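Local atomic coordinates of lovastatin nonaketide synthase mokA (Monascus pilosus, PDB entry 6AD3), a protein that catalyses, as a type I polyketide synthase, the iterative nine-step assembly of the lovastatin polyketide and is represented here by its condensation domain. Residues Leu78-Glu83 with Thr244-Ala249; Pro237-Leu242 with Gly367-Leu372; Ala257-Trp262 with Gly409-Arg414; Asp354-Asn359 with His403-Tyr408. The protein carries 1 engineered substitution. All blocks are in the same frame, centred on the assembly; numbering follows the deposited sequence.

In the fold
All four contacts lie within the condensation domain. Contacts 1 and 2 share helix 239-251, which meets the start of helix 80-91 in the first and the loop before strand 371-377 in the second; their centres are about 8 Å apart. Contact 4 touches the other three, its centre about 10 Å from that of contact 2 and 12 Å from those of contacts 1 and 3. Contacts 2 and 3, about 19 Å apart between centres, do not touch. Asp212, in the signature region of the condensation domain, bridges contacts 2 and 4.

Contact 1 (Leu78-Glu83 with Thr244-Ala249); sequences LSLGQE and TRQREA
Arg247 reaches from helix 239-251 to Leu78 and Glu83 and spends both N-H groups of NH2 there. One goes to the carbonyl of Leu78, with NH2 2.8 Å from Leu78 O and an angle of 157° at the hydrogen; NE adds a weak bond to the same oxygen. The other goes to Glu83 OE1, again 2.8 Å from NH2, in a salt bridge whose carboxylate and guanidinium planes are only 11° apart. Arg247 turns sharply at chi3 (-90°), which brings this edge of the guanidinium round to its acceptors, while Leu80 CD2 sits over one face, 3.6 Å from NH1. Glu83 OE2 has its own partner in Arg87, so both carboxylate oxygens are paired with arginines.

Segment 78-83 opens helix 80-91 with a capping box: Gln82 N gives to Ser79 OG at 2.9 Å, and Ser79 N gives to Gln82 OE1, also at 2.9 Å. Gln82 NE2 is used as well, by Phe209 O. Two further N-H groups of the first turn are served by water. One water accepts from Leu80 N and another from Gly81 N, and both donate to Gln246 OE1, the second at 2.6 Å from it. Gln246 spans the distance with an extended chain, and its CG packs against Leu80 CD1 at 4.2 Å.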
loop_
_atom_site.group_PDB
_atom_site.type_symbol
_atom_site.label_atom_id
_atom_site.label_comp_id
_atom_site.label_asym_id
_atom_site.label_seq_id
_atom_site.Cartn_x
_atom_site.Cartn_y
_atom_site.Cartn_z
ATOM N N LEU A 78 -13.767 13.406 7.761
ATOM C CA LEU A 78 -12.811 12.471 7.193
ATOM C C LEU A 78 -12.450 12.876 5.752
ATOM O O LEU A 78 -13.262 13.428 5.004
ATOM C CB LEU A 78 -13.357 11.050 7.242
ATOM C CG LEU A 78 -13.733 10.423 8.595
ATOM C CD1 LEU A 78 -14.148 8.969 8.427
ATOM C CD2 LEU A 78 -12.594 10.534 9.583
ATOM N N SER A 79 -11.217 12.631 5.362
ATOM C CA SER A 79 -10.865 12.684 3.959
ATOM C C SER A 79 -11.654 11.613 3.217
ATOM O O SER A 79 -12.197 10.687 3.827
ATOM C CB SER A 79 -9.353 12.445 3.763
ATOM O OG SER A 79 -9.015 11.075 3.921
ATOM N N LEU A 80 -11.689 11.729 1.900
ATOM C CA LEU A 80 -12.409 10.773 1.079
ATOM C C LEU A 80 -11.819 9.336 1.303
ATOM O O LEU A 80 -12.556 8.359 1.479
ATOM C CB LEU A 80 -12.332 11.220 -0.373
ATOM C CG LEU A 80 -13.212 12.423 -0.742
ATOM C CD1 LEU A 80 -12.790 13.001 -2.082
ATOM C CD2 LEU A 80 -14.669 12.013 -0.751
ATOM N N GLY A 81 -10.507 9.235 1.287
ATOM C CA GLY A 81 -9.822 7.967 1.525
ATOM C C GLY A 81 -10.065 7.448 2.922
ATOM O O GLY A 81 -10.304 6.241 3.109
ATOM N N GLN A 82 -9.999 8.324 3.935
ATOM C CA GLN A 82 -10.352 7.889 5.299
ATOM C C GLN A 82 -11.775 7.342 5.387
ATOM O O GLN A 82 -12.033 6.347 6.063
ATOM C CB GLN A 82 -10.191 9.017 6.289
ATOM C CG GLN A 82 -8.750 9.381 6.601
ATOM C CD GLN A 82 -8.641 10.640 7.438
ATOM O OE1 GLN A 82 -9.528 11.500 7.416
ATOM N NE2 GLN A 82 -7.604 10.710 8.267
ATOM N N GLU A 83 -12.719 8.001 4.696
ATOM C CA GLU A 83 -14.099 7.629 4.779
ATOM C C GLU A 83 -14.359 6.223 4.228
ATOM O O GLU A 83 -15.031 5.419 4.873
ATOM C CB GLU A 83 -14.961 8.667 4.046
ATOM C CG GLU A 83 -16.445 8.345 4.044
ATOM C CD GLU A 83 -17.296 9.433 3.373
ATOM O OE1 GLU A 83 -16.855 10.583 3.230
ATOM O OE2 GLU A 83 -18.374 9.095 2.882
ATOM N N THR A 244 -9.388 18.522 2.577
ATOM C CA THR A 244 -10.522 19.364 2.271
ATOM C C THR A 244 -10.481 19.867 0.841
ATOM O O THR A 244 -11.523 19.869 0.154
ATOM C CB THR A 244 -10.649 20.525 3.275
ATOM O OG1 THR A 244 -10.794 19.975 4.589
ATOM C CG2 THR A 244 -11.869 21.405 2.969
ATOM N N ARG A 245 -9.291 20.193 0.345
ATOM C CA ARG A 245 -9.164 20.630 -1.033
ATOM C C ARG A 245 -9.580 19.545 -2.014
ATOM O O ARG A 245 -10.227 19.796 -3.045
ATOM C CB ARG A 245 -7.747 21.097 -1.345
ATOM C CG ARG A 245 -7.402 22.440 -0.729
ATOM C CD ARG A 245 -6.107 23.002 -1.293
ATOM N NE ARG A 245 -6.225 24.438 -1.550
ATOM C CZ ARG A 245 -5.268 25.333 -1.314
ATOM N NH1 ARG A 245 -4.095 24.954 -0.818
ATOM N NH2 ARG A 245 -5.484 26.616 -1.572
ATOM N N GLN A 246 -9.269 18.310 -1.670
ATOM C CA GLN A 246 -9.637 17.204 -2.504
ATOM C C GLN A 246 -11.149 16.974 -2.474
ATOM O O GLN A 246 -11.800 16.768 -3.508
ATOM C CB GLN A 246 -8.905 15.945 -1.996
ATOM C CG GLN A 246 -9.077 14.730 -2.874
ATOM C CD GLN A 246 -8.365 13.535 -2.265
ATOM O OE1 GLN A 246 -8.606 13.197 -1.110
ATOM N NE2 GLN A 246 -7.335 13.056 -2.953
ATOM N N ARG A 247 -11.745 17.094 -1.305
ATOM C CA ARG A 247 -13.203 16.919 -1.190
ATOM C C ARG A 247 -13.934 18.022 -1.956
ATOM O O ARG A 247 -14.875 17.762 -2.713
ATOM C CB ARG A 247 -13.589 16.940 0.284
ATOM C CG ARG A 247 -14.970 16.412 0.566
ATOM C CD ARG A 247 -15.191 16.277 2.061
ATOM N NE ARG A 247 -14.804 14.985 2.587
ATOM C CZ ARG A 247 -15.526 13.872 2.440
ATOM N NH1 ARG A 247 -16.577 13.848 1.639
ATOM N NH2 ARG A 247 -15.213 12.789 3.090
ATOM N N GLU A 248 -13.406 19.241 -1.868
ATOM C CA GLU A 248 -14.011 20.392 -2.575
ATOM C C GLU A 248 -13.928 20.246 -4.082
ATOM O O GLU A 248 -14.828 20.673 -4.803
ATOM C CB GLU A 248 -13.335 21.699 -2.128
ATOM C CG GLU A 248 -13.764 22.082 -0.714
ATOM C CD GLU A 248 -13.047 23.330 -0.168
ATOM O OE1 GLU A 248 -12.185 23.903 -0.890
ATOM O OE2 GLU A 248 -13.298 23.675 1.016
ATOM N N ALA A 249 -12.842 19.649 -4.560
ATOM C CA ALA A 249 -12.688 19.373 -5.998
ATOM C C ALA A 249 -13.773 18.401 -6.478
ATOM O O ALA A 249 -14.387 18.595 -7.532
ATOM C CB ALA A 249 -11.296 18.820 -6.296
HETATM O O HOH W 1 -10.464 14.096 0.783
HETATM O O HOH W 2 -8.383 10.830 0.059
#

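Contact 2 (Pro237-Leu242 with Gly367-Leu372); sequences PQFADL and GFFANL
The backbones come closest at Phe239 and Gly367, their CA atoms 6.1 Å apart, with the glycine at a phi of 135°, a conformation strongly favoured by glycine. No hydrogen bond joins the segments; rings do the work. Phe239 carries its CG anti to the backbone N (chi1 -180°), which sends the ring across to the loop, where CD1 lies 4.0 Å from Gly367 CA. Its edge points at the face of Phe369 in a T-shaped (edge-to-face) pair, with the centroids 5.2 Å apart and the planes at 70°. The closest atoms of the two rings are Phe239 CD1 and Phe369 CZ, 3.6 Å apart. Elsewhere on its rim, Phe239 CE1 meets Phe368 O at 3.7 Å, the oxygen lying near the plane of the ring. Leu242, one helical turn on, brings CD1 to within 3.7 Å of Phe369 CZ, so that this ring corner is shared between two residues of the helix. The loop is held by Asp212 OD2, which accepts from Phe369 N and Ala370 N; Asp212 is placed like the aspartate of the HHxxxDG signature of condensation domains, here with Arg208 at the second histidine position. Phe239 also packs on Gln82 of helix 80-91, and beyond Ala370 the chain enters strand 371-377, which runs antiparallel to strand 348-354 at the edge of the six-stranded sheet.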
loop_
_atom_site.group_PDB
_atom_site.type_symbol
_atom_site.label_atom_id
_atom_site.label_comp_id
_atom_site.label_asym_id
_atom_site.label_seq_id
_atom_site.Cartn_x
_atom_site.Cartn_y
_atom_site.Cartn_z
ATOM N N PRO A 237 2.495 21.401 5.686
ATOM C CA PRO A 237 1.229 21.162 5.038
ATOM C C PRO A 237 0.392 20.156 5.818
ATOM O O PRO A 237 0.762 18.996 5.953
ATOM C CB PRO A 237 1.626 20.631 3.664
ATOM C CG PRO A 237 2.962 20.054 3.851
ATOM C CD PRO A 237 3.629 20.836 4.933
ATOM N N GLN A 238 -0.709 20.612 6.390
ATOM C CA GLN A 238 -1.417 19.772 7.315
ATOM C C GLN A 238 -2.458 18.927 6.562
ATOM O O GLN A 238 -3.120 19.407 5.611
ATOM C CB GLN A 238 -2.089 20.619 8.388
ATOM C CG GLN A 238 -1.102 21.473 9.195
ATOM C CD GLN A 238 -0.244 20.657 10.105
ATOM O OE1 GLN A 238 -0.419 19.420 10.223
ATOM N NE2 GLN A 238 0.625 21.339 10.861
ATOM N N PHE A 239 -2.714 17.724 7.092
ATOM C CA PHE A 239 -3.546 16.738 6.382
ATOM C C PHE A 239 -4.937 17.245 6.096
ATOM O O PHE A 239 -5.428 17.144 4.982
ATOM C CB PHE A 239 -3.613 15.446 7.180
ATOM C CG PHE A 239 -4.423 14.393 6.531
ATOM C CD1 PHE A 239 -3.957 13.780 5.379
ATOM C CD2 PHE A 239 -5.755 14.244 6.871
ATOM C CE1 PHE A 239 -4.739 12.831 4.710
ATOM C CE2 PHE A 239 -6.538 13.278 6.243
ATOM C CZ PHE A 239 -6.029 12.579 5.164
ATOM N N ALA A 240 -5.604 17.825 7.103
ATOM C CA ALA A 240 -7.004 18.234 6.903
ATOM C C ALA A 240 -7.133 19.262 5.818
ATOM O O ALA A 240 -8.122 19.260 5.080
ATOM C CB ALA A 240 -7.601 18.748 8.203
ATOM N N ASP A 241 -6.202 20.217 5.785
ATOM C CA ASP A 241 -6.189 21.243 4.727
ATOM C C ASP A 241 -6.138 20.596 3.333
ATOM O O ASP A 241 -6.972 20.882 2.448
ATOM C CB ASP A 241 -5.019 22.210 4.948
ATOM C CG ASP A 241 -5.184 23.030 6.245
ATOM O OD1 ASP A 241 -6.330 23.321 6.580
ATOM O OD2 ASP A 241 -4.186 23.399 6.899
ATOM N N LEU A 242 -5.233 19.653 3.168
ATOM C CA LEU A 242 -5.091 18.982 1.876
ATOM C C LEU A 242 -6.290 18.118 1.559
ATOM O O LEU A 242 -6.758 18.084 0.408
ATOM C CB LEU A 242 -3.802 18.156 1.840
ATOM C CG LEU A 242 -2.525 18.963 1.846
ATOM C CD1 LEU A 242 -1.322 18.054 2.008
ATOM C CD2 LEU A 242 -2.404 19.808 0.586
ATOM N N GLY A 367 0.102 11.626 6.437
ATOM C CA GLY A 367 -1.235 11.106 6.530
ATOM C C GLY A 367 -1.490 10.055 5.451
ATOM O O GLY A 367 -0.541 9.486 4.876
ATOM N N PHE A 368 -2.759 9.733 5.258
ATOM C CA PHE A 368 -3.180 8.634 4.406
ATOM C C PHE A 368 -3.646 9.170 3.057
ATOM O O PHE A 368 -4.772 9.640 2.934
ATOM C CB PHE A 368 -4.293 7.836 5.088
ATOM C CG PHE A 368 -4.925 6.791 4.231
ATOM C CD1 PHE A 368 -4.183 6.068 3.320
ATOM C CD2 PHE A 368 -6.288 6.502 4.360
ATOM C CE1 PHE A 368 -4.750 5.031 2.593
ATOM C CE2 PHE A 368 -6.858 5.470 3.622
ATOM C CZ PHE A 368 -6.093 4.762 2.715
ATOM N N PHE A 369 -2.720 9.221 2.098
ATOM C CA PHE A 369 -2.986 9.805 0.763
ATOM C C PHE A 369 -3.115 8.743 -0.301
ATOM O O PHE A 369 -3.693 9.000 -1.341
ATOM C CB PHE A 369 -1.873 10.742 0.347
ATOM C CG PHE A 369 -1.829 12.018 1.135
ATOM C CD1 PHE A 369 -2.633 13.087 0.776
ATOM C CD2 PHE A 369 -1.033 12.134 2.278
ATOM C CE1 PHE A 369 -2.570 14.281 1.489
ATOM C CE2 PHE A 369 -0.972 13.325 2.980
ATOM C CZ PHE A 369 -1.712 14.400 2.575
ATOM N N ALA A 370 -2.535 7.570 -0.051
ATOM C CA ALA A 370 -2.388 6.515 -1.074
ATOM C C ALA A 370 -3.714 6.050 -1.698
ATOM O O ALA A 370 -4.781 6.082 -1.078
ATOM C CB ALA A 370 -1.614 5.328 -0.508
ATOM N N ASN A 371 -3.628 5.624 -2.943
ATOM C CA ASN A 371 -4.806 5.361 -3.731
ATOM C C ASN A 371 -4.559 4.119 -4.614
ATOM O O ASN A 371 -3.409 3.582 -4.660
ATOM C CB ASN A 371 -5.071 6.563 -4.583
ATOM C CG ASN A 371 -6.448 6.543 -5.245
ATOM O OD1 ASN A 371 -7.413 5.950 -4.738
ATOM N ND2 ASN A 371 -6.564 7.320 -6.326
ATOM N N LEU A 372 -5.600 3.684 -5.296
ATOM C CA LEU A 372 -5.504 2.616 -6.270
ATOM C C LEU A 372 -6.219 3.061 -7.544
ATOM O O LEU A 372 -7.232 3.721 -7.469
ATOM C CB LEU A 372 -6.212 1.391 -5.742
ATOM C CG LEU A 372 -5.532 0.691 -4.582
ATOM C CD1 LEU A 372 -6.489 -0.262 -3.908
ATOM C CD2 LEU A 372 -4.295 -0.005 -5.062
#

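Contact 3 (Ala257-Trp262 with Gly409-Arg414); sequences ADLAYW and GVLLER
Leu259 of helix 256-266 pushes its side chain toward Arg414 and Val410 on the short helix 408-414. Its CB already points at the short helix but makes no contact; the touching starts at CG. With CG anti to the carbonyl carbon (chi1 -77°), the branch turns across the arginine chain, and CG comes 4.1 Å from Arg414 CD. Both methyls then lie against the same stretch of the arginine from one side: CD1 lies 3.8 Å from Arg414 NE, above one face of the guanidinium toward its rim, while CD2 touches Arg414 CD at 3.6 Å. CD2 also meets Val410 CG2, 4.1 Å away. The charge of Arg414 is answered by Glu263, just past the segment, which forms a salt bridge with NE.

A turn further along, Trp262 offers its CB to Leu411 CD2 at 3.7 Å. Its indole leads away from this helix, and NE1 donates a hydrogen bond to His403 O. The short segments cross at -63° with their axes 10.7 Å apart at closest approach. This is apolar packing of two steeply crossed helices in the chloramphenicol acetyltransferase-like fold of condensation domains, with Leu411 and Trp262 both resting on Pro374 of strand 371-377.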
loop_
_atom_site.group_PDB
_atom_site.type_symbol
_atom_site.label_atom_id
_atom_site.label_comp_id
_atom_site.label_asym_id
_atom_site.label_seq_id
_atom_site.Cartn_x
_atom_site.Cartn_y
_atom_site.Cartn_z
ATOM N N ALA A 257 -14.605 14.916 -14.943
ATOM C CA ALA A 257 -13.993 14.351 -16.163
ATOM C C ALA A 257 -13.173 13.085 -15.859
ATOM O O ALA A 257 -13.192 12.100 -16.636
ATOM C CB ALA A 257 -13.130 15.385 -16.853
ATOM N N ASP A 258 -12.534 13.067 -14.690
ATOM C CA ASP A 258 -11.783 11.887 -14.257
ATOM C C ASP A 258 -12.706 10.740 -13.932
ATOM O O ASP A 258 -12.481 9.583 -14.359
ATOM C CB ASP A 258 -10.892 12.224 -13.060
ATOM C CG ASP A 258 -9.811 13.237 -13.394
ATOM O OD1 ASP A 258 -9.385 13.317 -14.549
ATOM O OD2 ASP A 258 -9.426 14.008 -12.495
ATOM N N LEU A 259 -13.797 11.053 -13.252
ATOM C CA LEU A 259 -14.819 10.069 -12.972
ATOM C C LEU A 259 -15.429 9.466 -14.237
ATOM O O LEU A 259 -15.573 8.255 -14.332
ATOM C CB LEU A 259 -15.905 10.677 -12.088
ATOM C CG LEU A 259 -15.521 10.802 -10.618
ATOM C CD1 LEU A 259 -16.541 11.686 -9.914
ATOM C CD2 LEU A 259 -15.394 9.451 -9.943
ATOM N N ALA A 260 -15.659 10.289 -15.253
ATOM C CA ALA A 260 -16.241 9.793 -16.498
ATOM C C ALA A 260 -15.252 8.888 -17.222
ATOM O O ALA A 260 -15.646 7.891 -17.821
ATOM C CB ALA A 260 -16.665 10.957 -17.412
ATOM N N TYR A 261 -13.970 9.206 -17.124
ATOM C CA TYR A 261 -12.929 8.364 -17.709
ATOM C C TYR A 261 -12.956 6.976 -17.103
ATOM O O TYR A 261 -13.014 5.977 -17.816
ATOM C CB TYR A 261 -11.555 8.982 -17.487
ATOM C CG TYR A 261 -10.417 8.095 -17.876
ATOM C CD1 TYR A 261 -9.994 8.027 -19.189
ATOM C CD2 TYR A 261 -9.746 7.323 -16.931
ATOM C CE1 TYR A 261 -8.901 7.268 -19.548
ATOM C CE2 TYR A 261 -8.661 6.528 -17.289
ATOM C CZ TYR A 261 -8.274 6.472 -18.607
ATOM O OH TYR A 261 -7.185 5.710 -18.984
ATOM N N TRP A 262 -12.953 6.905 -15.781
ATOM C CA TRP A 262 -12.976 5.594 -15.129
ATOM C C TRP A 262 -14.309 4.885 -15.276
ATOM O O TRP A 262 -14.350 3.673 -15.465
ATOM C CB TRP A 262 -12.576 5.708 -13.657
ATOM C CG TRP A 262 -11.184 6.172 -13.466
ATOM C CD1 TRP A 262 -10.799 7.368 -13.013
ATOM C CD2 TRP A 262 -9.981 5.432 -13.721
ATOM N NE1 TRP A 262 -9.420 7.440 -12.971
ATOM C CE2 TRP A 262 -8.908 6.274 -13.430
ATOM C CE3 TRP A 262 -9.713 4.170 -14.278
ATOM C CZ2 TRP A 262 -7.574 5.892 -13.627
ATOM C CZ3 TRP A 262 -8.401 3.780 -14.435
ATOM C CH2 TRP A 262 -7.343 4.628 -14.076
ATOM N N GLY A 409 -12.469 4.622 -3.729
ATOM C CA GLY A 409 -13.728 4.393 -3.014
ATOM C C GLY A 409 -14.866 5.248 -3.554
ATOM O O GLY A 409 -16.032 4.813 -3.586
ATOM N N VAL A 410 -14.561 6.461 -4.019
ATOM C CA VAL A 410 -15.650 7.233 -4.632
ATOM C C VAL A 410 -16.074 6.698 -5.983
ATOM O O VAL A 410 -17.281 6.602 -6.250
ATOM C CB VAL A 410 -15.558 8.787 -4.570
ATOM C CG1 VAL A 410 -14.364 9.326 -3.871
ATOM C CG2 VAL A 410 -15.915 9.478 -5.886
ATOM N N LEU A 411 -15.137 6.128 -6.733
ATOM C CA LEU A 411 -15.507 5.385 -7.970
ATOM C C LEU A 411 -16.363 4.179 -7.658
ATOM O O LEU A 411 -17.399 3.929 -8.298
ATOM C CB LEU A 411 -14.266 4.942 -8.720
ATOM C CG LEU A 411 -14.544 4.256 -10.042
ATOM C CD1 LEU A 411 -15.240 5.197 -11.016
ATOM C CD2 LEU A 411 -13.274 3.703 -10.656
ATOM N N LEU A 412 -15.905 3.360 -6.737
ATOM C CA LEU A 412 -16.654 2.187 -6.375
ATOM C C LEU A 412 -18.116 2.520 -6.019
ATOM O O LEU A 412 -19.047 1.814 -6.438
ATOM C CB LEU A 412 -15.989 1.509 -5.190
ATOM C CG LEU A 412 -15.089 0.312 -5.438
ATOM C CD1 LEU A 412 -14.627 0.018 -6.825
ATOM C CD2 LEU A 412 -14.012 0.144 -4.395
ATOM N N GLU A 413 -18.302 3.568 -5.227
ATOM C CA GLU A 413 -19.641 3.976 -4.804
ATOM C C GLU A 413 -20.459 4.415 -5.991
ATOM O O GLU A 413 -21.611 3.987 -6.162
ATOM C CB GLU A 413 -19.582 5.108 -3.795
ATOM C CG GLU A 413 -20.966 5.686 -3.490
ATOM C CD GLU A 413 -20.984 6.508 -2.219
ATOM O OE1 GLU A 413 -21.880 6.290 -1.371
ATOM O OE2 GLU A 413 -20.077 7.340 -2.045
ATOM N N ARG A 414 -19.855 5.211 -6.851
ATOM C CA ARG A 414 -20.524 5.644 -8.063
ATOM C C ARG A 414 -20.955 4.518 -8.952
ATOM O O ARG A 414 -22.020 4.598 -9.560
ATOM C CB ARG A 414 -19.684 6.617 -8.829
ATOM C CG ARG A 414 -19.600 7.936 -8.112
ATOM C CD ARG A 414 -18.798 8.921 -8.902
ATOM N NE ARG A 414 -19.395 9.140 -10.200
ATOM C CZ ARG A 414 -20.192 10.149 -10.478
ATOM N NH1 ARG A 414 -20.468 11.061 -9.541
ATOM N NH2 ARG A 414 -20.626 10.300 -11.711
#

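Contact 4 (Asp354-Asn359 with His403-Tyr408)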
loop_
_atom_site.group_PDB
_atom_site.type_symbol
_atom_site.label_atom_id
_atom_site.label_comp_id
_atom_site.label_asym_id
_atom_site.label_seq_id
_atom_site.Cartn_x
_atom_site.Cartn_y
_atom_site.Cartn_z
ATOM N N ASP A 354 -0.942 4.092 -6.284
ATOM C CA ASP A 354 -0.393 5.387 -6.604
ATOM C C ASP A 354 -0.387 6.231 -5.330
ATOM O O ASP A 354 -1.344 6.191 -4.571
ATOM C CB ASP A 354 -1.220 6.083 -7.692
ATOM C CG ASP A 354 -0.576 7.370 -8.139
ATOM O OD1 ASP A 354 0.447 7.293 -8.853
ATOM O OD2 ASP A 354 -1.078 8.436 -7.787
ATOM N N THR A 355 0.680 6.972 -5.094
ATOM C CA THR A 355 0.766 7.784 -3.887
ATOM C C THR A 355 -0.271 8.900 -3.805
ATOM O O THR A 355 -0.587 9.359 -2.704
ATOM C CB THR A 355 2.127 8.463 -3.730
ATOM O OG1 THR A 355 2.332 9.366 -4.831
ATOM C CG2 THR A 355 3.256 7.454 -3.604
ATOM N N ASN A 356 -0.752 9.362 -4.947
ATOM C CA ASN A 356 -1.653 10.514 -5.013
ATOM C C ASN A 356 -1.016 11.765 -4.363
ATOM O O ASN A 356 -1.676 12.538 -3.727
ATOM C CB ASN A 356 -3.030 10.203 -4.419
ATOM C CG ASN A 356 -4.154 11.024 -5.052
ATOM O OD1 ASN A 356 -5.303 10.929 -4.646
ATOM N ND2 ASN A 356 -3.829 11.812 -6.045
ATOM N N ARG A 357 0.288 11.904 -4.518
ATOM C CA ARG A 357 0.987 13.093 -4.083
ATOM C C ARG A 357 1.608 13.716 -5.327
ATOM O O ARG A 357 2.472 13.132 -5.937
ATOM C CB ARG A 357 2.058 12.720 -3.073
ATOM C CG ARG A 357 1.510 12.202 -1.758
ATOM C CD ARG A 357 2.602 11.556 -0.943
ATOM N NE ARG A 357 2.160 10.824 0.239
ATOM C CZ ARG A 357 2.282 11.275 1.481
ATOM N NH1 ARG A 357 2.789 12.466 1.703
ATOM N NH2 ARG A 357 1.895 10.540 2.505
ATOM N N THR A 358 1.129 14.913 -5.638
ATOM C CA THR A 358 1.211 15.554 -6.933
ATOM C C THR A 358 1.851 16.962 -6.925
ATOM O O THR A 358 1.834 17.649 -7.939
ATOM C CB THR A 358 -0.219 15.662 -7.552
ATOM O OG1 THR A 358 -0.904 16.807 -7.047
ATOM C CG2 THR A 358 -1.079 14.481 -7.183
ATOM N N ASN A 359 2.341 17.401 -5.777
ATOM C CA ASN A 359 2.977 18.695 -5.635
ATOM C C ASN A 359 3.809 18.742 -4.361
ATOM O O ASN A 359 3.787 17.827 -3.577
ATOM C CB ASN A 359 1.977 19.830 -5.698
ATOM C CG ASN A 359 1.039 19.844 -4.527
ATOM O OD1 ASN A 359 1.429 19.605 -3.412
ATOM N ND2 ASN A 359 -0.204 20.116 -4.788
ATOM N N HIS A 403 -5.624 10.967 -14.850
ATOM C CA HIS A 403 -6.911 10.931 -14.185
ATOM C C HIS A 403 -6.710 10.282 -12.835
ATOM O O HIS A 403 -7.574 9.575 -12.365
ATOM C CB HIS A 403 -7.924 10.100 -14.990
ATOM C CG HIS A 403 -8.088 10.566 -16.405
ATOM N ND1 HIS A 403 -8.685 11.764 -16.718
ATOM C CD2 HIS A 403 -7.662 10.042 -17.576
ATOM C CE1 HIS A 403 -8.657 11.942 -18.026
ATOM N NE2 HIS A 403 -8.075 10.894 -18.575
ATOM N N ALA A 404 -5.576 10.538 -12.217
ATOM C CA ALA A 404 -5.199 9.794 -11.006
ATOM C C ALA A 404 -5.821 10.313 -9.692
ATOM O O ALA A 404 -5.635 9.692 -8.667
ATOM C CB ALA A 404 -3.687 9.769 -10.854
ATOM N N ARG A 405 -6.446 11.489 -9.718
ATOM C CA ARG A 405 -6.850 12.173 -8.483
ATOM C C ARG A 405 -8.125 11.619 -7.839
ATOM O O ARG A 405 -8.474 11.991 -6.727
ATOM C CB ARG A 405 -7.057 13.647 -8.746
ATOM C CG ARG A 405 -5.793 14.409 -9.073
ATOM C CD ARG A 405 -6.141 15.869 -9.368
ATOM N NE ARG A 405 -5.251 16.485 -10.350
ATOM C CZ ARG A 405 -4.130 17.127 -10.037
ATOM N NH1 ARG A 405 -3.739 17.212 -8.770
ATOM N NH2 ARG A 405 -3.395 17.678 -10.991
ATOM N N VAL A 406 -8.802 10.699 -8.495
ATOM C CA VAL A 406 -10.013 10.168 -7.951
ATOM C C VAL A 406 -9.748 9.060 -6.917
ATOM O O VAL A 406 -9.229 8.002 -7.273
ATOM C CB VAL A 406 -10.905 9.603 -9.052
ATOM C CG1 VAL A 406 -12.203 9.104 -8.459
ATOM C CG2 VAL A 406 -11.182 10.670 -10.073
ATOM N N PRO A 407 -10.139 9.289 -5.646
ATOM C CA PRO A 407 -10.002 8.205 -4.656
ATOM C C PRO A 407 -10.889 6.993 -5.044
ATOM O O PRO A 407 -12.028 7.179 -5.471
ATOM C CB PRO A 407 -10.507 8.843 -3.370
ATOM C CG PRO A 407 -10.272 10.320 -3.552
ATOM C CD PRO A 407 -10.533 10.557 -5.014
ATOM N N TYR A 408 -10.321 5.796 -5.075
ATOM C CA TYR A 408 -11.020 4.662 -5.729
ATOM C C TYR A 408 -12.372 4.368 -5.040
ATOM O O TYR A 408 -13.321 3.944 -5.691
ATOM C CB TYR A 408 -10.159 3.407 -5.804
ATOM C CG TYR A 408 -9.999 2.689 -4.501
ATOM C CD1 TYR A 408 -9.081 3.124 -3.549
ATOM C CD2 TYR A 408 -10.679 1.541 -4.251
ATOM C CE1 TYR A 408 -8.905 2.452 -2.342
ATOM C CE2 TYR A 408 -10.541 0.861 -3.027
ATOM C CZ TYR A 408 -9.577 1.294 -2.120
ATOM O OH TYR A 408 -9.503 0.644 -0.911
HETATM O O HOH W 3 -3.814 8.596 -7.095
#
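The amide of Asn356 has Ala404 O over one face, 3.8 Å from ND2, with Arg405 CA nearby at 3.9 Å from the same nitrogen; outside the two segments, Gln246 packs against its OD1. The guanidinium of Arg405 is approached obliquely by Thr358 OG1, in a weak hydrogen bond from NH1 at 3.3 Å and 127°. Glu362 is the stronger partner of that hydroxyl.

Two loops meet here, and the one leaving strand 348-354 is built from an Asx turn and an ST turn that overlap. In the first, Asp354 OD2 accepts from Asn356 N at 3.0 Å, the donor standing above the carboxylate plane. In the second, Thr355 OG1 accepts from Arg357 N. Asn356, common to both, has a left-handed backbone conformation (phi 57°), and its side chain extends toward the loop at Ala404 and Arg405. Arg357 heads elsewhere, to a salt bridge with Asp212, a pairing consistent with a structural role known in condensation domains, while on the other loop Val406 O and Tyr408 N bond to Asn371 of strand 371-377.

The link between the loops is completed by one water, which donates to Asp354 OD2 at 2.8 Å and to Ala404 O at 2.6 Å.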